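Local coordinates for BlEst2 (Bacillus licheniformis, PDB 6WPX), which probably hydrolyses ester bonds as a lipase or esterase and is captured here in its propeptide form, with an autoinhibitory C-terminal domain still attached, at residues M91-L102 with I123-A134; P147-Y158 with Q171-T181. All coordinates share one frame; numbering follows the deposited sequence.

Interaction 1: residues M91-L102 with I123-A134; sequences MQDNGAMLAAKL and IDSQSALIHHNA
Ser-127 and Met-91 make the shorter of two side-chain hydrogen bonds between helices 91-109 and 121-131: Ser-127 OG donates to Met-91 O over 2.8 Å from above the carbonyl plane, while Gly-95 N reaches the same oxygen from the opposite face. With OG anti to the backbone N (chi1 171°), the hydroxyl lies alongside the first turn of the partner helix. At Asp-124, the amide of Asn-94 crosses the carboxylate with its plane turned 84° from it, and Asn-94 ND2 gives a bent bond of 2.9 Å to Asp-124 OD2 from above the carboxylate plane. Asp-124 OD1 has a salt bridge to Lys-120, and Asn-94 ND2 also donates to His-86 O.

Next to the Ser-127 hydroxyl the two backbones come closest, at Gly-95 and Ala-128; a side-chain carbon on Gly-95 would run into Ser-127 OG. Here Ala-128 CA comes 3.4 Å from Gly-95 O, a CA-H...O contact. Farther along, the His-132 ring lies with one face over the backbone of Gly-95 and Ala-96, and Ala-96 CB makes a CH-pi contact 4.0 Å from its centroid. His-132 ND1 donates to Ser-127 O over 3.2 Å, which steadies the ring. Apolar packing fills the rest: Ala-99 CB sits 3.8 Å from Ala-134 CB, Leu-98 CD2 lies against Ser-125 and Ala-128, and Leu-102 CD1 reaches Ala-134. At the start of the helix, Met-91 CB already lies against Ile-123 CG2, and the bent chain turns CE back onto the same methyl.

Small residues thus let segments 91-102 and 123-131 cross at -64°, their axes 7.3 Å apart. The chemistry implies a close, mostly buried seam on an alpha/beta-hydrolase core, in which the Ser-127 hydroxyl is spent on the partner helix and the Asp-124 carboxylate is shared between Asn-94 and Lys-120.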
loop_
_atom_site.group_PDB
_atom_site.type_symbol
_atom_site.label_atom_id
_atom_site.label_comp_id
_atom_site.label_asym_id
_atom_site.label_seq_id
_atom_site.Cartn_x
_atom_site.Cartn_y
_atom_site.Cartn_z
ATOM N N MET A 91 2.120 14.325 -2.467
ATOM C CA MET A 91 1.409 14.612 -3.735
ATOM C C MET A 91 1.295 16.127 -3.940
ATOM O O MET A 91 1.113 16.541 -5.072
ATOM C CB MET A 91 0.039 13.932 -3.804
ATOM C CG MET A 91 -1.033 14.520 -2.940
ATOM S SD MET A 91 -0.953 14.095 -1.201
ATOM C CE MET A 91 -1.666 12.458 -1.212
ATOM N N GLN A 92 1.406 16.905 -2.854
ATOM C CA GLN A 92 1.338 18.358 -2.973
ATOM C C GLN A 92 2.623 18.893 -3.632
ATOM O O GLN A 92 2.542 19.612 -4.619
ATOM C CB GLN A 92 1.069 19.021 -1.606
ATOM C CG GLN A 92 0.915 20.551 -1.700
ATOM C CD GLN A 92 0.381 21.202 -0.441
ATOM O OE1 GLN A 92 0.724 20.843 0.690
ATOM N NE2 GLN A 92 -0.446 22.214 -0.614
ATOM N N ASP A 93 3.796 18.516 -3.101
ATOM C CA ASP A 93 5.090 18.943 -3.654
ATOM C C ASP A 93 5.283 18.336 -5.021
ATOM O O ASP A 93 5.734 19.029 -5.937
ATOM C CB ASP A 93 6.243 18.537 -2.744
ATOM C CG ASP A 93 6.231 19.239 -1.398
ATOM O OD1 ASP A 93 5.713 20.379 -1.320
ATOM O OD2 ASP A 93 6.778 18.684 -0.450
ATOM N N ASN A 94 4.920 17.063 -5.175
ATOM C CA ASN A 94 5.027 16.403 -6.477
ATOM C C ASN A 94 4.042 16.950 -7.492
ATOM O O ASN A 94 4.412 17.149 -8.638
ATOM C CB ASN A 94 4.956 14.895 -6.349
ATOM C CG ASN A 94 6.316 14.315 -6.074
ATOM O OD1 ASN A 94 7.302 15.047 -5.954
ATOM N ND2 ASN A 94 6.417 13.003 -6.012
ATOM N N GLY A 95 2.828 17.257 -7.050
ATOM C CA GLY A 95 1.797 17.875 -7.874
ATOM C C GLY A 95 2.223 19.255 -8.334
ATOM O O GLY A 95 2.078 19.573 -9.516
ATOM N N ALA A 96 2.799 20.083 -7.422
ATOM C CA ALA A 96 3.267 21.427 -7.806
ATOM C C ALA A 96 4.405 21.347 -8.842
ATOM O O ALA A 96 4.357 22.051 -9.842
ATOM C CB ALA A 96 3.704 22.219 -6.580
ATOM N N MET A 97 5.362 20.457 -8.629
ATOM C CA MET A 97 6.493 20.257 -9.550
ATOM C C MET A 97 5.992 19.698 -10.893
ATOM O O MET A 97 6.361 20.238 -11.917
ATOM C CB MET A 97 7.513 19.296 -8.951
ATOM C CG MET A 97 8.615 18.934 -9.879
ATOM S SD MET A 97 9.791 17.832 -9.176
ATOM C CE MET A 97 10.692 18.945 -8.112
ATOM N N LEU A 98 5.187 18.637 -10.866
ATOM C CA LEU A 98 4.674 18.057 -12.109
ATOM C C LEU A 98 3.907 19.105 -12.906
ATOM O O LEU A 98 4.151 19.235 -14.099
ATOM C CB LEU A 98 3.814 16.819 -11.817
ATOM C CG LEU A 98 3.212 16.060 -13.023
ATOM C CD1 LEU A 98 4.305 15.572 -14.020
ATOM C CD2 LEU A 98 2.409 14.876 -12.530
ATOM N N ALA A 99 3.039 19.899 -12.239
ATOM C CA ALA A 99 2.269 20.962 -12.890
ATOM C C ALA A 99 3.175 21.991 -13.565
ATOM O O ALA A 99 2.900 22.390 -14.703
ATOM C CB ALA A 99 1.369 21.646 -11.884
ATOM N N ALA A 100 4.264 22.404 -12.874
ATOM C CA ALA A 100 5.237 23.372 -13.391
ATOM C C ALA A 100 5.949 22.818 -14.633
ATOM O O ALA A 100 6.053 23.526 -15.635
ATOM C CB ALA A 100 6.246 23.730 -12.312
ATOM N N LYS A 101 6.359 21.529 -14.601
ATOM C CA LYS A 101 7.057 20.911 -15.734
ATOM C C LYS A 101 6.130 20.571 -16.868
ATOM O O LYS A 101 6.567 20.615 -18.010
ATOM C CB LYS A 101 7.907 19.693 -15.309
ATOM C CG LYS A 101 8.878 19.943 -14.131
ATOM C CD LYS A 101 9.926 21.033 -14.415
ATOM C CE LYS A 101 10.780 21.336 -13.201
ATOM N NZ LYS A 101 11.845 22.296 -13.558
ATOM N N LEU A 102 4.839 20.275 -16.582
ATOM C CA LEU A 102 3.858 19.982 -17.635
ATOM C C LEU A 102 3.657 21.203 -18.532
ATOM O O LEU A 102 3.444 21.047 -19.723
ATOM C CB LEU A 102 2.526 19.465 -17.081
ATOM C CG LEU A 102 2.529 18.024 -16.543
ATOM C CD1 LEU A 102 1.235 17.742 -15.786
ATOM C CD2 LEU A 102 2.723 17.011 -17.665
ATOM N N ILE A 123 -1.380 9.695 -8.144
ATOM C CA ILE A 123 -1.876 10.640 -7.127
ATOM C C ILE A 123 -1.223 12.003 -7.376
ATOM O O ILE A 123 -1.931 13.008 -7.385
ATOM C CB ILE A 123 -1.650 10.162 -5.666
ATOM C CG1 ILE A 123 -2.235 8.741 -5.414
ATOM C CG2 ILE A 123 -2.234 11.181 -4.662
ATOM C CD1 ILE A 123 -1.644 8.132 -4.073
ATOM N N ASP A 124 0.118 12.030 -7.593
ATOM C CA ASP A 124 0.855 13.270 -7.910
ATOM C C ASP A 124 0.232 13.890 -9.171
ATOM O O ASP A 124 0.129 15.109 -9.289
ATOM C CB ASP A 124 2.338 12.961 -8.204
ATOM C CG ASP A 124 3.118 12.298 -7.090
ATOM O OD1 ASP A 124 2.669 12.377 -5.912
ATOM O OD2 ASP A 124 4.219 11.782 -7.371
ATOM N N SER A 125 -0.164 13.026 -10.117
ATOM C CA SER A 125 -0.786 13.442 -11.373
ATOM C C SER A 125 -2.075 14.180 -11.141
ATOM O O SER A 125 -2.253 15.265 -11.700
ATOM C CB SER A 125 -1.000 12.249 -12.298
ATOM O OG SER A 125 0.277 11.815 -12.728
ATOM N N GLN A 126 -2.961 13.622 -10.301
ATOM C CA GLN A 126 -4.249 14.252 -9.984
ATOM C C GLN A 126 -4.049 15.532 -9.274
ATOM O O GLN A 126 -4.760 16.484 -9.561
ATOM C CB GLN A 126 -5.125 13.361 -9.117
ATOM C CG GLN A 126 -6.054 12.493 -9.890
ATOM C CD GLN A 126 -7.277 12.180 -9.064
ATOM O OE1 GLN A 126 -7.173 11.807 -7.897
ATOM N NE2 GLN A 126 -8.454 12.281 -9.661
ATOM N N SER A 127 -3.103 15.561 -8.328
ATOM C CA SER A 127 -2.780 16.772 -7.593
ATOM C C SER A 127 -2.330 17.853 -8.578
ATOM O O SER A 127 -2.813 18.978 -8.484
ATOM C CB SER A 127 -1.689 16.499 -6.569
ATOM O OG SER A 127 -1.251 17.722 -6.011
ATOM N N ALA A 128 -1.418 17.513 -9.526
ATOM C CA ALA A 128 -0.940 18.463 -10.534
ATOM C C ALA A 128 -2.119 19.037 -11.296
ATOM O O ALA A 128 -2.252 20.253 -11.372
ATOM C CB ALA A 128 0.013 17.778 -11.517
ATOM N N LEU A 129 -3.010 18.185 -11.790
ATOM C CA LEU A 129 -4.141 18.648 -12.600
ATOM C C LEU A 129 -5.215 19.400 -11.844
ATOM O O LEU A 129 -5.664 20.442 -12.309
ATOM C CB LEU A 129 -4.753 17.463 -13.343
ATOM C CG LEU A 129 -4.161 17.188 -14.724
ATOM C CD1 LEU A 129 -2.753 16.708 -14.646
ATOM C CD2 LEU A 129 -4.948 16.155 -15.422
ATOM N N ILE A 130 -5.657 18.851 -10.705
ATOM C CA ILE A 130 -6.762 19.422 -9.952
ATOM C C ILE A 130 -6.332 20.558 -9.009
ATOM O O ILE A 130 -6.903 21.636 -9.069
ATOM C CB ILE A 130 -7.523 18.272 -9.233
ATOM C CG1 ILE A 130 -8.248 17.382 -10.295
ATOM C CG2 ILE A 130 -8.487 18.819 -8.147
ATOM C CD1 ILE A 130 -8.686 16.003 -9.875
ATOM N N HIS A 131 -5.354 20.321 -8.149
ATOM C CA HIS A 131 -4.929 21.299 -7.152
ATOM C C HIS A 131 -3.837 22.263 -7.654
ATOM O O HIS A 131 -3.596 23.287 -7.017
ATOM C CB HIS A 131 -4.522 20.582 -5.856
ATOM C CG HIS A 131 -5.609 19.697 -5.320
ATOM N ND1 HIS A 131 -6.812 20.217 -4.873
ATOM C CD2 HIS A 131 -5.650 18.351 -5.203
ATOM C CE1 HIS A 131 -7.526 19.185 -4.463
ATOM N NE2 HIS A 131 -6.872 18.041 -4.642
ATOM N N HIS A 132 -3.207 21.973 -8.808
ATOM C CA HIS A 132 -2.166 22.867 -9.340
ATOM C C HIS A 132 -2.453 23.274 -10.762
ATOM O O HIS A 132 -1.548 23.673 -11.493
ATOM C CB HIS A 132 -0.762 22.266 -9.158
ATOM C CG HIS A 132 -0.423 22.075 -7.723
ATOM N ND1 HIS A 132 -0.719 20.892 -7.070
ATOM C CD2 HIS A 132 0.083 22.954 -6.833
ATOM C CE1 HIS A 132 -0.359 21.085 -5.811
ATOM N NE2 HIS A 132 0.148 22.301 -5.631
ATOM N N ASN A 133 -3.726 23.139 -11.164
ATOM C CA ASN A 133 -4.292 23.569 -12.456
ATOM C C ASN A 133 -3.534 23.100 -13.717
ATOM O O ASN A 133 -3.563 23.794 -14.740
ATOM C CB ASN A 133 -4.440 25.104 -12.458
ATOM C CG ASN A 133 -5.153 25.618 -11.239
ATOM O OD1 ASN A 133 -6.303 25.266 -10.978
ATOM N ND2 ASN A 133 -4.458 26.394 -10.429
ATOM N N ALA A 134 -2.871 21.921 -13.651
ATOM C CA ALA A 134 -2.166 21.371 -14.820
ATOM C C ALA A 134 -3.116 20.795 -15.880
ATOM O O ALA A 134 -2.653 20.412 -16.960
ATOM C CB ALA A 134 -1.153 20.318 -14.397
#

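Interaction 2: residues P147-Y158 with Q171-T181; sequences PHHGSQLADLAY and QKNDAVYSLQT
Tyr-158, the residue most deeply covered, pushes its ring between Lys-172 and Gln-180. Over one face lies Lys-172 CG, 4.0 Å from the ring centroid in a CH-pi contact; over the other the amide of Gln-180 is stacked, its plane 24° from the ring's. That amide is held by a straight bond of 2.9 Å from Gln-180 NE2 to Tyr-177 O. Val-176 CG1 meets the ring edge at Tyr-158 CE1, the ring of Tyr-177 packs as an offset edge-to-face partner with planes at 77°, and Tyr-158 OH weakly accepts from Asn-173 N. Were the ring replaced by the methyl of an alanine, a gap would probably open between Lys-172 and Gln-180, and the Tyr-177 ring is likely to lose its aromatic mate.

Thr-181 is gripped by both oxygens of Asp-155, each through its syn lone pair: Thr-181 N lies 2.8 Å from Asp-155 OD1, and Thr-181 OG1 donates over a short 2.5 Å to Asp-155 OD2. A chi1 of 60° puts the hydroxyl on the same side as the residue's own N-H, and both meet one carboxylate, which would probably favour the start of helix 181-191.

Leu-179 accepts at its O from Ser-151 N over 2.7 Å. Its CB packs 3.9 Å from Ala-154 CB, and its CD2 touches Pro-147 CG. Gly-150 leaves room here for Thr-181, and a water bridges His-149 O and Thr-181 O.

Helix 152-157 thus lies between helix 174-178 and helix 218-224, which Leu-153 and Leu-156 touch, while Gln-180 reaches strands 445-456 and 462-473 and Tyr-416 meets the Tyr-158 ring edge-to-face.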
loop_
_atom_site.group_PDB
_atom_site.type_symbol
_atom_site.label_atom_id
_atom_site.label_comp_id
_atom_site.label_asym_id
_atom_site.label_seq_id
_atom_site.Cartn_x
_atom_site.Cartn_y
_atom_site.Cartn_z
ATOM N N PRO A 147 -2.421 3.694 -5.701
ATOM C CA PRO A 147 -3.279 3.612 -4.509
ATOM C C PRO A 147 -4.082 4.905 -4.305
ATOM O O PRO A 147 -3.819 5.662 -3.367
ATOM C CB PRO A 147 -2.289 3.344 -3.374
ATOM C CG PRO A 147 -1.000 4.004 -3.829
ATOM C CD PRO A 147 -1.011 3.976 -5.347
ATOM N N HIS A 148 -5.094 5.145 -5.171
ATOM C CA HIS A 148 -5.960 6.331 -5.045
ATOM C C HIS A 148 -6.671 6.379 -3.674
ATOM O O HIS A 148 -7.005 7.467 -3.220
ATOM C CB HIS A 148 -7.003 6.375 -6.165
ATOM C CG HIS A 148 -6.404 6.599 -7.522
ATOM N ND1 HIS A 148 -5.839 7.814 -7.872
ATOM C CD2 HIS A 148 -6.303 5.746 -8.567
ATOM C CE1 HIS A 148 -5.457 7.677 -9.128
ATOM N NE2 HIS A 148 -5.715 6.440 -9.589
ATOM N N HIS A 149 -6.907 5.208 -3.031
ATOM C CA HIS A 149 -7.561 5.169 -1.714
ATOM C C HIS A 149 -6.553 4.838 -0.598
ATOM O O HIS A 149 -6.940 4.536 0.516
ATOM C CB HIS A 149 -8.793 4.223 -1.693
ATOM C CG HIS A 149 -9.847 4.603 -2.696
ATOM N ND1 HIS A 149 -10.927 5.384 -2.351
ATOM C CD2 HIS A 149 -9.897 4.356 -4.021
ATOM C CE1 HIS A 149 -11.631 5.546 -3.456
ATOM N NE2 HIS A 149 -11.049 4.959 -4.490
ATOM N N GLY A 150 -5.273 4.909 -0.912
ATOM C CA GLY A 150 -4.237 4.635 0.061
ATOM C C GLY A 150 -3.718 3.216 0.075
ATOM O O GLY A 150 -4.275 2.308 -0.551
ATOM N N SER A 151 -2.649 3.034 0.823
ATOM C CA SER A 151 -1.965 1.774 0.974
ATOM C C SER A 151 -2.082 1.255 2.413
ATOM O O SER A 151 -1.661 1.948 3.351
ATOM C CB SER A 151 -0.498 1.953 0.600
ATOM O OG SER A 151 0.215 0.803 1.014
ATOM N N GLN A 152 -2.651 0.041 2.582
ATOM C CA GLN A 152 -2.748 -0.602 3.914
ATOM C C GLN A 152 -1.339 -0.970 4.421
ATOM O O GLN A 152 -1.119 -1.076 5.623
ATOM C CB GLN A 152 -3.676 -1.828 3.916
ATOM C CG GLN A 152 -5.155 -1.494 3.575
ATOM C CD GLN A 152 -5.439 -1.673 2.085
ATOM O OE1 GLN A 152 -4.550 -1.531 1.226
ATOM N NE2 GLN A 152 -6.699 -1.958 1.755
ATOM N N LEU A 153 -0.384 -1.110 3.495
ATOM C CA LEU A 153 1.016 -1.365 3.836
ATOM C C LEU A 153 1.645 -0.088 4.403
ATOM O O LEU A 153 2.458 -0.171 5.324
ATOM C CB LEU A 153 1.774 -1.886 2.621
ATOM C CG LEU A 153 1.423 -3.337 2.235
ATOM C CD1 LEU A 153 1.996 -3.676 0.850
ATOM C CD2 LEU A 153 1.948 -4.334 3.314
ATOM N N ALA A 154 1.240 1.103 3.878
ATOM C CA ALA A 154 1.698 2.362 4.457
ATOM C C ALA A 154 1.078 2.501 5.854
ATOM O O ALA A 154 1.773 2.935 6.758
ATOM C CB ALA A 154 1.316 3.550 3.571
ATOM N N ASP A 155 -0.207 2.076 6.043
ATOM C CA ASP A 155 -0.861 2.113 7.357
ATOM C C ASP A 155 -0.072 1.264 8.323
ATOM O O ASP A 155 0.139 1.672 9.466
ATOM C CB ASP A 155 -2.290 1.575 7.302
ATOM C CG ASP A 155 -3.209 2.418 6.470
ATOM O OD1 ASP A 155 -2.803 3.530 6.082
ATOM O OD2 ASP A 155 -4.356 1.992 6.245
ATOM N N LEU A 156 0.371 0.087 7.848
ATOM C CA LEU A 156 1.190 -0.842 8.620
ATOM C C LEU A 156 2.516 -0.206 9.016
ATOM O O LEU A 156 2.866 -0.259 10.198
ATOM C CB LEU A 156 1.412 -2.178 7.865
ATOM C CG LEU A 156 2.361 -3.186 8.518
ATOM C CD1 LEU A 156 1.802 -3.716 9.860
ATOM C CD2 LEU A 156 2.654 -4.361 7.561
ATOM N N ALA A 157 3.239 0.403 8.051
ATOM C CA ALA A 157 4.532 1.063 8.275
ATOM C C ALA A 157 4.473 2.163 9.355
ATOM O O ALA A 157 5.463 2.406 10.037
ATOM C CB ALA A 157 5.032 1.677 6.979
ATOM N N TYR A 158 3.347 2.872 9.441
ATOM C CA TYR A 158 3.149 3.961 10.388
ATOM C C TYR A 158 2.516 3.514 11.714
ATOM O O TYR A 158 2.258 4.344 12.583
ATOM C CB TYR A 158 2.335 5.080 9.724
ATOM C CG TYR A 158 3.233 5.961 8.901
ATOM C CD1 TYR A 158 3.645 5.572 7.626
ATOM C CD2 TYR A 158 3.768 7.138 9.433
ATOM C CE1 TYR A 158 4.541 6.343 6.889
ATOM C CE2 TYR A 158 4.679 7.909 8.706
ATOM C CZ TYR A 158 5.053 7.508 7.432
ATOM O OH TYR A 158 5.923 8.268 6.706
ATOM N N GLN A 171 11.904 4.472 6.068
ATOM C CA GLN A 171 10.691 4.424 5.252
ATOM C C GLN A 171 9.680 5.483 5.660
ATOM O O GLN A 171 8.632 5.595 5.027
ATOM C CB GLN A 171 10.074 3.003 5.209
ATOM C CG GLN A 171 9.384 2.552 6.488
ATOM C CD GLN A 171 8.976 1.103 6.436
ATOM O OE1 GLN A 171 9.604 0.236 7.046
ATOM N NE2 GLN A 171 7.912 0.803 5.709
ATOM N N LYS A 172 9.955 6.234 6.725
ATOM C CA LYS A 172 9.039 7.291 7.076
ATOM C C LYS A 172 9.543 8.556 6.429
ATOM O O LYS A 172 10.642 9.041 6.718
ATOM C CB LYS A 172 8.821 7.445 8.582
ATOM C CG LYS A 172 7.989 6.320 9.195
ATOM C CD LYS A 172 7.911 6.462 10.716
ATOM C CE LYS A 172 6.689 5.757 11.257
ATOM N NZ LYS A 172 6.729 5.616 12.738
ATOM N N ASN A 173 8.779 9.014 5.455
ATOM C CA ASN A 173 9.045 10.245 4.748
ATOM C C ASN A 173 7.678 10.751 4.337
ATOM O O ASN A 173 6.680 10.057 4.548
ATOM C CB ASN A 173 10.003 10.033 3.556
ATOM C CG ASN A 173 9.546 8.990 2.553
ATOM O OD1 ASN A 173 8.408 8.971 2.125
ATOM N ND2 ASN A 173 10.431 8.119 2.127
ATOM N N ASP A 174 7.631 11.963 3.790
ATOM C CA ASP A 174 6.405 12.616 3.394
ATOM C C ASP A 174 5.616 11.815 2.374
ATOM O O ASP A 174 4.391 11.863 2.438
ATOM C CB ASP A 174 6.719 13.993 2.828
ATOM C CG ASP A 174 7.125 15.046 3.848
ATOM O OD1 ASP A 174 7.104 14.741 5.058
ATOM O OD2 ASP A 174 7.388 16.194 3.435
ATOM N N ALA A 175 6.298 11.102 1.437
ATOM C CA ALA A 175 5.640 10.304 0.390
ATOM C C ALA A 175 4.901 9.125 0.951
ATOM O O ALA A 175 3.707 9.017 0.692
ATOM C CB ALA A 175 6.627 9.867 -0.687
ATOM N N VAL A 176 5.561 8.289 1.783
ATOM C CA VAL A 176 4.939 7.112 2.423
ATOM C C VAL A 176 3.794 7.540 3.351
ATOM O O VAL A 176 2.734 6.921 3.349
ATOM C CB VAL A 176 5.979 6.192 3.145
ATOM C CG1 VAL A 176 5.307 4.929 3.700
ATOM C CG2 VAL A 176 7.121 5.802 2.195
ATOM N N TYR A 177 4.014 8.605 4.129
ATOM C CA TYR A 177 3.039 9.210 5.038
ATOM C C TYR A 177 1.770 9.566 4.277
ATOM O O TYR A 177 0.681 9.331 4.792
ATOM C CB TYR A 177 3.633 10.505 5.609
ATOM C CG TYR A 177 2.785 11.188 6.648
ATOM C CD1 TYR A 177 1.882 12.192 6.296
ATOM C CD2 TYR A 177 2.952 10.904 7.997
ATOM C CE1 TYR A 177 1.145 12.874 7.271
ATOM C CE2 TYR A 177 2.216 11.564 8.971
ATOM C CZ TYR A 177 1.332 12.563 8.609
ATOM O OH TYR A 177 0.661 13.200 9.619
ATOM N N SER A 178 1.920 10.197 3.078
ATOM C CA SER A 178 0.779 10.640 2.268
ATOM C C SER A 178 -0.007 9.468 1.683
ATOM O O SER A 178 -1.114 9.675 1.207
ATOM C CB SER A 178 1.215 11.601 1.164
ATOM O OG SER A 178 1.890 10.945 0.102
ATOM N N LEU A 179 0.555 8.246 1.731
ATOM C CA LEU A 179 -0.079 7.028 1.224
ATOM C C LEU A 179 -0.971 6.309 2.253
ATOM O O LEU A 179 -1.675 5.367 1.882
ATOM C CB LEU A 179 0.970 6.069 0.643
ATOM C CG LEU A 179 1.697 6.573 -0.626
ATOM C CD1 LEU A 179 2.797 5.626 -1.006
ATOM C CD2 LEU A 179 0.726 6.735 -1.783
ATOM N N GLN A 180 -0.956 6.745 3.528
ATOM C CA GLN A 180 -1.834 6.146 4.550
ATOM C C GLN A 180 -3.292 6.298 4.092
ATOM O O GLN A 180 -3.644 7.315 3.482
ATOM C CB GLN A 180 -1.651 6.828 5.907
ATOM C CG GLN A 180 -0.293 6.533 6.514
ATOM C CD GLN A 180 -0.043 7.358 7.738
ATOM O OE1 GLN A 180 -0.264 6.921 8.880
ATOM N NE2 GLN A 180 0.459 8.572 7.532
ATOM N N THR A 181 -4.121 5.283 4.346
ATOM C CA THR A 181 -5.514 5.287 3.873
ATOM C C THR A 181 -6.338 6.414 4.492
ATOM O O THR A 181 -7.246 6.926 3.844
ATOM C CB THR A 181 -6.186 3.919 4.047
ATOM O OG1 THR A 181 -6.180 3.573 5.425
ATOM C CG2 THR A 181 -5.525 2.838 3.230
HETATM O O HOH W 1 -8.570 6.238 1.574
HETATM O O HOH W 2 5.653 2.990 12.685
#

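Interactions 1 and 2 follow in series along the chain, their centres about 19 Å apart. Interaction 1 lies against strands 113-118 and 138-144 of the mixed sheet; the chain then runs through strand 138-144 and turns into interaction 2, nearer the centre of the molecule. The two meet where Ile-123 CD1 packs 3.6 Å from Leu-179 CD2. Helix 181-191 also joins them: it begins at the end of interaction 2 and sends Met-184 and Phe-187 against Met-91. Interaction 2 thus lies where the hydrolase core meets the antiparallel strands 445-456 and 462-473, in a form whose C-terminal domain is reported to be autoinhibitory.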